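PDB 2PWY: tRNA (adenine-N(1)-)-methyltransferase from Thermus thermophilus, which catalyses the S-adenosyl-L-methionine-dependent methylation of adenosine 58 in tRNA to N(1)-methyladenosine and is required for cell growth at extreme temperatures. Local coordinates for residues Y127-H132 with L154-E159; G97-E102 with A165-V170; K183-L188 with H214-E219; F193-L198 with L249-R254. All blocks are in the same frame, centred on the assembly; numbering follows the deposited sequence.

Interaction 1. Residues Y127-H132 with L154-E159; sequences YEARPH and LGKLEE. With SAH (S-adenosyl-L-homocysteine), chain E.
The phenol ring of Y127 carries the methyl group L157 CD1 over one face, as a CH-pi contact 4.1 Å from the ring centroid and 23° off the ring normal, displaced toward the rim on the CD2 side. At the edge of the same ring, near its plane, lies the carbonyl oxygen of G155, and H153 stacks on the tyrosine from outside the two segments. The adenine of S-adenosyl-L-homocysteine is read along its own polar atoms: the backbone N of L157 donates to SAH N1 over 3.1 Å, and SAH N6 donates to E158 OE1 at 2.8 Å.

E128 takes the ribose. With CG anti to its backbone N (chi1 171°) and a bend at chi2, its carboxylate receives SAH O3' on OE1 at 2.6 Å and SAH O2' on OE2 at 2.7 Å. R130 N reaches the anti lone pair of E128 OE2, and G106 N bonds OE1, so backbone donors fix the rotation of the acid and probably stabilise its negative charge. A carboxylate suits this place because its paired oxygens match two vicinal hydroxyls.

The segments themselves are tied by one backbone bond, G155 N to E128 O, 2.9 Å long. G155 has backbone angles that would press a CB against the preceding carbonyl. Farther along, L154 CD1 rests 3.9 Å from P131 CG at the start of helix 131-144. An acidic residue at the end of the second strand, gripping the ribose diol, is the hallmark of the cofactor site in class I, Rossmann-like methyltransferases.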
# COMPACT_ATOMS: atom_id res chain seq x y z
N TYR A 127 12.90 -30.66 2.38
CA TYR A 127 12.00 -31.83 2.29
C TYR A 127 10.88 -31.58 1.31
O TYR A 127 10.29 -30.50 1.29
CB TYR A 127 11.38 -32.17 3.66
CG TYR A 127 12.40 -32.81 4.56
CD1 TYR A 127 12.40 -34.19 4.76
CD2 TYR A 127 13.41 -32.05 5.15
CE1 TYR A 127 13.37 -34.79 5.57
CE2 TYR A 127 14.38 -32.65 5.95
CZ TYR A 127 14.35 -34.01 6.14
OH TYR A 127 15.32 -34.60 6.92
N GLU A 128 10.57 -32.59 0.50
CA GLU A 128 9.46 -32.50 -0.44
C GLU A 128 8.75 -33.85 -0.53
O GLU A 128 9.38 -34.86 -0.82
CB GLU A 128 9.98 -32.06 -1.82
CG GLU A 128 8.96 -32.14 -2.96
CD GLU A 128 7.69 -31.37 -2.69
OE1 GLU A 128 7.75 -30.12 -2.51
OE2 GLU A 128 6.61 -32.00 -2.68
N ALA A 129 7.43 -33.85 -0.30
CA ALA A 129 6.61 -35.07 -0.27
C ALA A 129 6.32 -35.66 -1.64
O ALA A 129 6.13 -36.88 -1.78
CB ALA A 129 5.30 -34.81 0.47
N ARG A 130 6.27 -34.81 -2.66
CA ARG A 130 5.84 -35.24 -3.99
C ARG A 130 7.03 -35.44 -4.94
O ARG A 130 7.75 -34.48 -5.23
CB ARG A 130 4.83 -34.24 -4.57
CG ARG A 130 3.54 -34.15 -3.76
CD ARG A 130 2.58 -33.11 -4.33
NE ARG A 130 2.06 -33.51 -5.64
CZ ARG A 130 1.07 -32.90 -6.27
NH1 ARG A 130 0.46 -31.85 -5.72
NH2 ARG A 130 0.67 -33.34 -7.46
N PRO A 131 7.23 -36.68 -5.43
CA PRO A 131 8.43 -37.00 -6.23
C PRO A 131 8.59 -36.18 -7.51
O PRO A 131 9.71 -35.78 -7.85
CB PRO A 131 8.23 -38.49 -6.60
CG PRO A 131 7.27 -39.00 -5.58
CD PRO A 131 6.36 -37.86 -5.27
N HIS A 132 7.49 -35.91 -8.22
CA HIS A 132 7.61 -35.15 -9.46
C HIS A 132 8.00 -33.70 -9.15
O HIS A 132 8.82 -33.11 -9.86
CB HIS A 132 6.35 -35.21 -10.32
CG HIS A 132 6.36 -34.23 -11.45
ND1 HIS A 132 7.21 -34.36 -12.53
CD2 HIS A 132 5.65 -33.09 -11.66
CE1 HIS A 132 7.02 -33.35 -13.36
NE2 HIS A 132 6.08 -32.57 -12.85
N LEU A 154 13.18 -36.80 -0.09
CA LEU A 154 11.85 -37.17 -0.55
C LEU A 154 11.07 -37.70 0.64
O LEU A 154 11.43 -38.73 1.23
CB LEU A 154 11.91 -38.23 -1.64
CG LEU A 154 10.55 -38.76 -2.12
CD1 LEU A 154 9.76 -37.68 -2.85
CD2 LEU A 154 10.78 -39.97 -3.03
N GLY A 155 10.01 -37.00 1.01
CA GLY A 155 9.20 -37.40 2.15
C GLY A 155 8.55 -36.24 2.86
O GLY A 155 8.84 -35.08 2.58
N LYS A 156 7.65 -36.56 3.79
CA LYS A 156 6.99 -35.55 4.60
C LYS A 156 7.93 -35.09 5.71
O LYS A 156 8.61 -35.90 6.34
CB LYS A 156 5.69 -36.11 5.20
CG LYS A 156 4.62 -36.40 4.16
CD LYS A 156 3.55 -37.34 4.72
CE LYS A 156 2.48 -37.68 3.67
NZ LYS A 156 3.06 -38.23 2.38
N LEU A 157 7.96 -33.78 5.94
CA LEU A 157 8.77 -33.23 7.01
C LEU A 157 8.37 -33.85 8.36
O LEU A 157 9.24 -34.10 9.18
CB LEU A 157 8.68 -31.70 7.04
CG LEU A 157 9.53 -30.98 8.11
CD1 LEU A 157 11.01 -31.37 8.01
CD2 LEU A 157 9.36 -29.45 8.06
N GLU A 158 7.07 -34.11 8.56
CA GLU A 158 6.55 -34.74 9.80
C GLU A 158 7.29 -36.01 10.19
O GLU A 158 7.29 -36.40 11.36
CB GLU A 158 5.08 -35.18 9.64
CG GLU A 158 4.08 -34.12 9.47
CD GLU A 158 3.82 -33.81 8.02
OE1 GLU A 158 4.79 -33.58 7.28
OE2 GLU A 158 2.63 -33.76 7.65
N GLU A 159 7.87 -36.68 9.20
CA GLU A 159 8.44 -38.01 9.38
C GLU A 159 9.97 -38.00 9.34
O GLU A 159 10.62 -39.05 9.41
CB GLU A 159 7.85 -38.97 8.33
CG GLU A 159 6.34 -39.13 8.52
CD GLU A 159 5.64 -39.92 7.43
OE1 GLU A 159 6.30 -40.40 6.48
OE2 GLU A 159 4.41 -40.07 7.54
N SAH E . 8.78 -22.51 -1.83
CA SAH E . 8.68 -23.45 -2.99
CB SAH E . 7.22 -23.76 -3.31
CG SAH E . 6.59 -24.71 -2.29
SD SAH E . 4.96 -25.24 -2.88
C SAH E . 9.39 -22.82 -4.18
O SAH E . 9.82 -21.67 -4.10
OXT SAH E . 9.55 -23.47 -5.22
C5' SAH E . 4.60 -26.33 -1.47
C4' SAH E . 5.27 -27.70 -1.62
O4' SAH E . 5.29 -28.33 -0.35
C3' SAH E . 4.57 -28.68 -2.57
O3' SAH E . 5.53 -29.15 -3.50
C2' SAH E . 4.05 -29.79 -1.66
O2' SAH E . 4.12 -31.08 -2.24
C1' SAH E . 5.01 -29.72 -0.51
N9 SAH E . 4.54 -30.15 0.82
C8 SAH E . 3.37 -29.79 1.43
N7 SAH E . 3.38 -30.32 2.67
C5 SAH E . 4.55 -30.97 2.88
C6 SAH E . 5.06 -31.68 3.98
N6 SAH E . 4.37 -31.81 5.11
N1 SAH E . 6.33 -32.23 3.85
C2 SAH E . 7.05 -32.11 2.69
N3 SAH E . 6.52 -31.41 1.62
C4 SAH E . 5.29 -30.85 1.72

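Interaction 2. Residues G97-E102 with A165-V170; sequences GMRVLE and AAYDGV
Neighbouring parallel strands of the Rossmann-like methyltransferase sheet, 99-103 and 167-173, meet here near their N-terminal ends. Their regular pairing begins with L101 N donating to G169 O at 3.1 Å, which sets L101 beside V170; both side chains point the same way, and branched apolar residues suit this buried face under helix 181-187. Before that point segment 165-170 turns a corner at D168, and a carboxylate oxygen, in place of a backbone carbonyl, accepts the N-H of R99. D168 OD2 takes R99 N through its anti lone pair at 2.8 Å, while D168 N returns a bond to R99 O, 2.7 Å long. Aspartate fits because its short arm, lying against M98 CG, brings the carboxylate back to the partner backbone; OD1 forms a salt bridge with K189.

The Y167 ring is sandwiched, with L101 CD1 over one face and the R99 guanidinium over the other in a cation-pi contact, while its hydroxyl bonds E125. Arginine is long enough to arch over the ring, its bend at chi3 (87°) turning the head back. R99 NH1 then donates to A166 O at 3.1 Å, an acceptor lying only 8° out of the guanidinium plane.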
# COMPACT_ATOMS: atom_id res chain seq x y z
N GLY A 97 27.16 -20.15 6.79
CA GLY A 97 27.53 -21.24 7.69
C GLY A 97 26.36 -21.83 8.43
O GLY A 97 26.48 -22.88 9.08
N MET A 98 25.21 -21.15 8.37
CA MET A 98 24.03 -21.62 9.10
C MET A 98 23.38 -22.83 8.44
O MET A 98 23.61 -23.11 7.26
CB MET A 98 23.01 -20.49 9.26
CG MET A 98 23.39 -19.51 10.36
SD MET A 98 22.13 -18.24 10.59
CE MET A 98 22.92 -17.16 11.78
N ARG A 99 22.53 -23.51 9.21
CA ARG A 99 21.82 -24.70 8.75
C ARG A 99 20.33 -24.39 8.82
O ARG A 99 19.81 -24.08 9.90
CB ARG A 99 22.17 -25.90 9.64
CG ARG A 99 23.67 -26.17 9.69
CD ARG A 99 24.03 -27.27 10.68
NE ARG A 99 23.95 -28.61 10.08
CZ ARG A 99 23.00 -29.49 10.35
NH1 ARG A 99 22.04 -29.18 11.21
NH2 ARG A 99 23.00 -30.69 9.78
N VAL A 100 19.66 -24.45 7.68
CA VAL A 100 18.25 -24.09 7.60
C VAL A 100 17.41 -25.27 7.11
O VAL A 100 17.77 -25.94 6.14
CB VAL A 100 18.03 -22.81 6.73
CG1 VAL A 100 18.54 -23.00 5.29
CG2 VAL A 100 16.57 -22.38 6.76
N LEU A 101 16.29 -25.49 7.79
CA LEU A 101 15.35 -26.54 7.43
C LEU A 101 14.27 -25.94 6.53
O LEU A 101 13.74 -24.87 6.84
CB LEU A 101 14.71 -27.11 8.70
CG LEU A 101 13.80 -28.33 8.56
CD1 LEU A 101 14.56 -29.56 8.07
CD2 LEU A 101 13.10 -28.58 9.92
N GLU A 102 13.93 -26.65 5.45
CA GLU A 102 12.92 -26.17 4.52
C GLU A 102 11.91 -27.24 4.15
O GLU A 102 12.28 -28.38 3.89
CB GLU A 102 13.56 -25.67 3.21
CG GLU A 102 12.51 -25.19 2.19
CD GLU A 102 13.06 -24.92 0.78
OE1 GLU A 102 13.99 -25.62 0.32
OE2 GLU A 102 12.53 -23.98 0.13
N ALA A 165 17.55 -29.08 18.01
CA ALA A 165 18.25 -27.80 18.19
C ALA A 165 19.51 -27.72 17.31
O ALA A 165 20.53 -27.15 17.73
CB ALA A 165 18.58 -27.56 19.67
N ALA A 166 19.43 -28.27 16.11
CA ALA A 166 20.57 -28.28 15.18
C ALA A 166 20.43 -27.25 14.06
O ALA A 166 21.39 -26.99 13.34
CB ALA A 166 20.79 -29.68 14.59
N TYR A 167 19.25 -26.65 13.94
CA TYR A 167 18.95 -25.74 12.83
C TYR A 167 18.81 -24.30 13.29
O TYR A 167 18.23 -24.02 14.35
CB TYR A 167 17.70 -26.21 12.09
CG TYR A 167 17.90 -27.57 11.46
CD1 TYR A 167 18.33 -27.68 10.13
CD2 TYR A 167 17.75 -28.75 12.21
CE1 TYR A 167 18.56 -28.93 9.55
CE2 TYR A 167 17.97 -30.01 11.64
CZ TYR A 167 18.37 -30.09 10.31
OH TYR A 167 18.58 -31.32 9.75
N ASP A 168 19.34 -23.41 12.46
CA ASP A 168 19.40 -21.99 12.75
C ASP A 168 18.13 -21.25 12.31
O ASP A 168 17.92 -20.09 12.70
CB ASP A 168 20.64 -21.37 12.11
CG ASP A 168 21.92 -22.00 12.64
OD1 ASP A 168 22.22 -21.82 13.85
OD2 ASP A 168 22.60 -22.71 11.87
N GLY A 169 17.28 -21.94 11.57
CA GLY A 169 16.05 -21.34 11.04
C GLY A 169 15.23 -22.44 10.41
O GLY A 169 15.78 -23.49 10.05
N VAL A 170 13.93 -22.20 10.30
CA VAL A 170 13.02 -23.11 9.62
C VAL A 170 12.17 -22.29 8.65
O VAL A 170 11.46 -21.39 9.08
CB VAL A 170 12.09 -23.86 10.60
CG1 VAL A 170 11.07 -24.71 9.82
CG2 VAL A 170 12.92 -24.75 11.56
O HOH W 1 21.44 -31.96 11.65

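Interaction 3. Residues K183-L188 with H214-E219; sequences KAALAL and HPFRLE. With SO4 (sulfate ion), chain C.
F216 reaches from its strand to the helix with the far end of its ring. CG stands anti to the carbonyl carbon (chi1 -79°), which carries the ring from a CB pointing alongside the helix to a tip that meets it. Beyond CB and CG, the two flanks of the ring have different neighbours. On one, CE2 lies 3.7 Å from A185 CB, an oblique approach. On the other, CE1 meets L188 CD2 at 3.7 Å, this methyl coming in at the ring edge and in its plane. CZ, the outermost atom, arrives at the helix backbone, 3.8 Å from A185 CA, and has A184 CB at 4.3 Å. Alanine suits both helix positions, since a single methyl lets the ring come right up to the main chain. A185 CB also touches P215 CG at 3.9 Å, with P215 at the centre of an inverse gamma turn just before the strand.

The contact across the two segments is wholly apolar. It joins the last turn of helix 181-187 to the start of strand 216-232, on the sheet face where A184 packs on V170 and L194 while F216 packs on L194 and L252, so A184 rests the helix on strands 167-173 and 192-198, and F216 fills in beside it over 192-198 and 248-254.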
# COMPACT_ATOMS: atom_id res chain seq x y z
N LYS A 183 7.81 -31.16 14.64
CA LYS A 183 9.14 -31.43 14.08
C LYS A 183 9.99 -30.15 14.03
O LYS A 183 11.18 -30.17 14.40
CB LYS A 183 9.01 -32.05 12.69
CG LYS A 183 10.29 -32.66 12.15
CD LYS A 183 10.76 -33.88 12.95
CE LYS A 183 9.77 -35.03 12.86
NZ LYS A 183 10.31 -36.30 13.38
N ALA A 184 9.39 -29.04 13.59
CA ALA A 184 10.10 -27.75 13.55
C ALA A 184 10.55 -27.28 14.93
O ALA A 184 11.67 -26.79 15.07
CB ALA A 184 9.23 -26.67 12.87
N ALA A 185 9.70 -27.43 15.95
CA ALA A 185 10.08 -27.05 17.31
C ALA A 185 11.26 -27.89 17.81
O ALA A 185 12.15 -27.39 18.48
CB ALA A 185 8.91 -27.17 18.25
N LEU A 186 11.27 -29.17 17.46
CA LEU A 186 12.39 -30.04 17.82
C LEU A 186 13.69 -29.58 17.15
O LEU A 186 14.72 -29.45 17.81
CB LEU A 186 12.08 -31.49 17.44
CG LEU A 186 13.16 -32.52 17.78
CD1 LEU A 186 13.22 -32.76 19.26
CD2 LEU A 186 12.84 -33.81 17.05
N ALA A 187 13.61 -29.32 15.84
CA ALA A 187 14.77 -28.97 15.02
C ALA A 187 15.41 -27.62 15.36
O ALA A 187 16.62 -27.49 15.36
CB ALA A 187 14.38 -29.01 13.52
N LEU A 188 14.57 -26.63 15.66
CA LEU A 188 15.01 -25.25 15.73
C LEU A 188 15.70 -24.87 17.05
O LEU A 188 15.16 -25.11 18.13
CB LEU A 188 13.79 -24.34 15.47
CG LEU A 188 14.03 -22.83 15.40
CD1 LEU A 188 15.07 -22.48 14.31
CD2 LEU A 188 12.70 -22.14 15.13
N HIS A 214 2.62 -25.26 20.94
CA HIS A 214 4.04 -25.59 20.76
C HIS A 214 4.93 -24.52 21.41
O HIS A 214 4.45 -23.42 21.69
CB HIS A 214 4.34 -25.72 19.27
CG HIS A 214 3.54 -26.79 18.60
ND1 HIS A 214 3.90 -28.12 18.61
CD2 HIS A 214 2.37 -26.73 17.92
CE1 HIS A 214 2.99 -28.83 17.97
NE2 HIS A 214 2.06 -28.01 17.53
N PRO A 215 6.23 -24.85 21.65
CA PRO A 215 7.12 -23.84 22.23
C PRO A 215 7.58 -22.76 21.23
O PRO A 215 8.78 -22.63 20.96
CB PRO A 215 8.29 -24.68 22.77
CG PRO A 215 8.33 -25.86 21.87
CD PRO A 215 6.90 -26.15 21.51
N PHE A 216 6.62 -21.97 20.74
CA PHE A 216 6.85 -20.87 19.81
C PHE A 216 6.12 -19.64 20.31
O PHE A 216 5.02 -19.75 20.86
CB PHE A 216 6.29 -21.21 18.43
CG PHE A 216 7.15 -22.12 17.61
CD1 PHE A 216 8.39 -21.69 17.14
CD2 PHE A 216 6.69 -23.38 17.24
CE1 PHE A 216 9.19 -22.54 16.36
CE2 PHE A 216 7.47 -24.23 16.46
CZ PHE A 216 8.72 -23.80 16.02
N ARG A 217 6.73 -18.47 20.11
CA ARG A 217 6.11 -17.18 20.39
C ARG A 217 5.89 -16.44 19.07
O ARG A 217 6.82 -16.33 18.27
CB ARG A 217 7.01 -16.35 21.31
CG ARG A 217 6.42 -15.03 21.81
CD ARG A 217 6.84 -14.72 23.26
NE ARG A 217 8.08 -15.40 23.62
CZ ARG A 217 8.22 -16.31 24.58
NH1 ARG A 217 7.20 -16.66 25.36
NH2 ARG A 217 9.41 -16.85 24.79
N LEU A 218 4.67 -15.97 18.84
CA LEU A 218 4.39 -15.20 17.62
C LEU A 218 5.17 -13.88 17.64
O LEU A 218 5.11 -13.12 18.61
CB LEU A 218 2.89 -14.90 17.49
CG LEU A 218 2.48 -14.12 16.24
CD1 LEU A 218 2.82 -14.86 14.95
CD2 LEU A 218 0.97 -13.77 16.27
N GLU A 219 5.88 -13.60 16.55
CA GLU A 219 6.72 -12.41 16.49
C GLU A 219 6.26 -11.43 15.41
O GLU A 219 6.25 -10.22 15.64
CB GLU A 219 8.18 -12.79 16.26
CG GLU A 219 8.81 -13.60 17.42
CD GLU A 219 8.94 -12.81 18.72
OE1 GLU A 219 8.66 -11.59 18.75
OE2 GLU A 219 9.32 -13.43 19.75
S SO4 C . 2.32 -16.22 22.00
O1 SO4 C . 0.88 -16.36 22.19
O2 SO4 C . 2.58 -15.95 20.60
O3 SO4 C . 2.83 -15.13 22.79
O4 SO4 C . 3.01 -17.44 22.39

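Interaction 4. Residues F193-L198 with L249-R254; sequences FLVAYL and LVALRR
F193 and R253 lie side by side and point the same way, a non-hydrogen-bonded pair of two antiparallel strands. The phenyl tip meets the guanidinium face: F193 CZ sits 3.3 Å above that plane, over its centre and 3.4 Å from R253 CZ. The two flat groups are inclined by 58°, so this is no parallel stack. The R253 chain leaves with CG opposite the main-chain nitrogen (chi1 -168°) and bends at chi3, which brings the head over the ring's end, while CB and CG run past F193 CE1.

V195 and A251 share this face, with V195 CG2 4.1 Å from A251 CB. At the end of the ladder L249 crosses Y197 obliquely, and L249 CD2 comes to the ring edge 3.7 Å from Y197 CD1. Here L249 packs under helix 82-91, and Y197 touches D173, a residue of the S-adenosyl-L-methionine site. The other face holds L194 beside L252, their CD2 and CD1 methyls 4.0 Å apart, and A196 beside V250; small A196 and beta-branched V250 both suit neighbouring strands packed beneath L207 of helix 201-211.

The backbones pair regularly: L194 and L252 exchange two bonds, as do A196 and V250, for example V250 N to A196 O at 2.8 Å.

Chemically, the pairing satisfies the N-H and C=O groups that the two strands turn toward each other within an apolar core, and charge enters at one end. There the CZ end of the F193 ring sits against one face of the R253 guanidinium and spares its N-H edges, one of which forms a salt bridge with E68 of a neighbouring subunit.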
# COMPACT_ATOMS: atom_id res chain seq x y z
N PHE A 193 14.28 -18.62 14.58
CA PHE A 193 12.97 -18.34 13.97
C PHE A 193 12.47 -19.41 13.02
O PHE A 193 13.26 -20.06 12.33
CB PHE A 193 12.99 -17.00 13.22
CG PHE A 193 13.27 -15.84 14.11
CD1 PHE A 193 12.23 -15.18 14.77
CD2 PHE A 193 14.58 -15.43 14.34
CE1 PHE A 193 12.50 -14.11 15.61
CE2 PHE A 193 14.86 -14.37 15.18
CZ PHE A 193 13.81 -13.71 15.82
N LEU A 194 11.15 -19.58 13.02
CA LEU A 194 10.43 -20.26 11.94
C LEU A 194 9.67 -19.18 11.19
O LEU A 194 9.06 -18.30 11.81
CB LEU A 194 9.44 -21.29 12.51
CG LEU A 194 8.52 -22.06 11.53
CD1 LEU A 194 8.14 -23.42 12.13
CD2 LEU A 194 7.23 -21.28 11.13
N VAL A 195 9.72 -19.22 9.85
CA VAL A 195 8.96 -18.27 9.04
C VAL A 195 8.17 -19.04 8.00
O VAL A 195 8.75 -19.82 7.22
CB VAL A 195 9.85 -17.20 8.34
CG1 VAL A 195 8.95 -16.25 7.53
CG2 VAL A 195 10.68 -16.41 9.38
N ALA A 196 6.85 -18.84 8.01
CA ALA A 196 5.93 -19.51 7.09
C ALA A 196 5.31 -18.54 6.11
O ALA A 196 4.95 -17.41 6.47
CB ALA A 196 4.84 -20.24 7.85
N TYR A 197 5.15 -19.01 4.88
CA TYR A 197 4.56 -18.27 3.76
C TYR A 197 3.15 -18.83 3.53
O TYR A 197 2.99 -20.03 3.31
CB TYR A 197 5.47 -18.50 2.56
CG TYR A 197 5.11 -17.93 1.21
CD1 TYR A 197 5.55 -16.66 0.82
CD2 TYR A 197 4.44 -18.71 0.26
CE1 TYR A 197 5.29 -16.16 -0.47
CE2 TYR A 197 4.17 -18.21 -1.03
CZ TYR A 197 4.60 -16.95 -1.38
OH TYR A 197 4.35 -16.47 -2.65
N LEU A 198 2.14 -17.97 3.63
CA LEU A 198 0.74 -18.43 3.55
C LEU A 198 -0.13 -17.43 2.78
O LEU A 198 -0.19 -16.25 3.15
CB LEU A 198 0.17 -18.58 4.95
CG LEU A 198 0.67 -19.77 5.77
CD1 LEU A 198 0.21 -19.62 7.24
CD2 LEU A 198 0.20 -21.11 5.17
N LEU A 249 3.62 -13.46 5.52
CA LEU A 249 4.74 -14.11 6.20
C LEU A 249 4.47 -14.11 7.69
O LEU A 249 4.13 -13.07 8.28
CB LEU A 249 6.07 -13.39 5.90
CG LEU A 249 6.48 -13.21 4.44
CD1 LEU A 249 7.86 -12.60 4.35
CD2 LEU A 249 6.44 -14.53 3.72
N VAL A 250 4.62 -15.27 8.31
CA VAL A 250 4.39 -15.45 9.74
C VAL A 250 5.70 -15.91 10.39
O VAL A 250 6.23 -16.97 10.03
CB VAL A 250 3.28 -16.50 10.01
CG1 VAL A 250 3.08 -16.66 11.51
CG2 VAL A 250 1.95 -16.11 9.32
N ALA A 251 6.21 -15.11 11.33
CA ALA A 251 7.47 -15.42 12.01
C ALA A 251 7.18 -15.82 13.46
O ALA A 251 6.48 -15.11 14.19
CB ALA A 251 8.43 -14.21 11.99
N LEU A 252 7.72 -16.96 13.85
CA LEU A 252 7.62 -17.45 15.23
C LEU A 252 9.02 -17.55 15.80
O LEU A 252 9.94 -17.94 15.08
CB LEU A 252 6.98 -18.85 15.25
CG LEU A 252 5.66 -19.05 14.49
CD1 LEU A 252 5.28 -20.53 14.50
CD2 LEU A 252 4.58 -18.22 15.12
N ARG A 253 9.18 -17.22 17.09
CA ARG A 253 10.47 -17.42 17.75
C ARG A 253 10.39 -18.63 18.67
O ARG A 253 9.45 -18.73 19.47
CB ARG A 253 10.88 -16.18 18.54
CG ARG A 253 12.33 -16.21 19.02
CD ARG A 253 12.59 -15.12 20.06
NE ARG A 253 12.63 -13.75 19.54
CZ ARG A 253 13.73 -13.11 19.15
NH1 ARG A 253 14.91 -13.71 19.15
NH2 ARG A 253 13.64 -11.85 18.73
N ARG A 254 11.37 -19.52 18.56
CA ARG A 254 11.49 -20.72 19.39
C ARG A 254 11.74 -20.33 20.85
O ARG A 254 12.61 -19.51 21.13
CB ARG A 254 12.65 -21.60 18.88
CG ARG A 254 12.91 -22.92 19.65
CD ARG A 254 11.69 -23.83 19.62
NE ARG A 254 11.90 -25.19 20.14
CZ ARG A 254 11.97 -25.53 21.43
NH1 ARG A 254 11.95 -24.62 22.40
NH2 ARG A 254 12.09 -26.81 21.77

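How the interactions relate
All four contacts reach one mixed sheet. Interaction 4, entirely buried, lies in its core; interaction 3, largely buried, packs a helix on one face of it; interactions 1 and 2 are only partly buried. Interaction 1, at the edge strand, is built round the cofactor and correspondingly polar. Interaction 2 mixes strand pairing with charged side chains, interaction 3 is purely apolar across its segments, and interaction 4 joins a regular antiparallel ladder to apolar faces, with one arginine at its end. Neighbouring strands connect them: E102 O accepts Y127 N between 2 and 1, and V170 pairs with F193 and V195 between 2 and 4. Helix 181-187 joins 2 to 3, and A185 O receives R254 NE between 3 and 4. Both 3 and 4 also touch a second subunit.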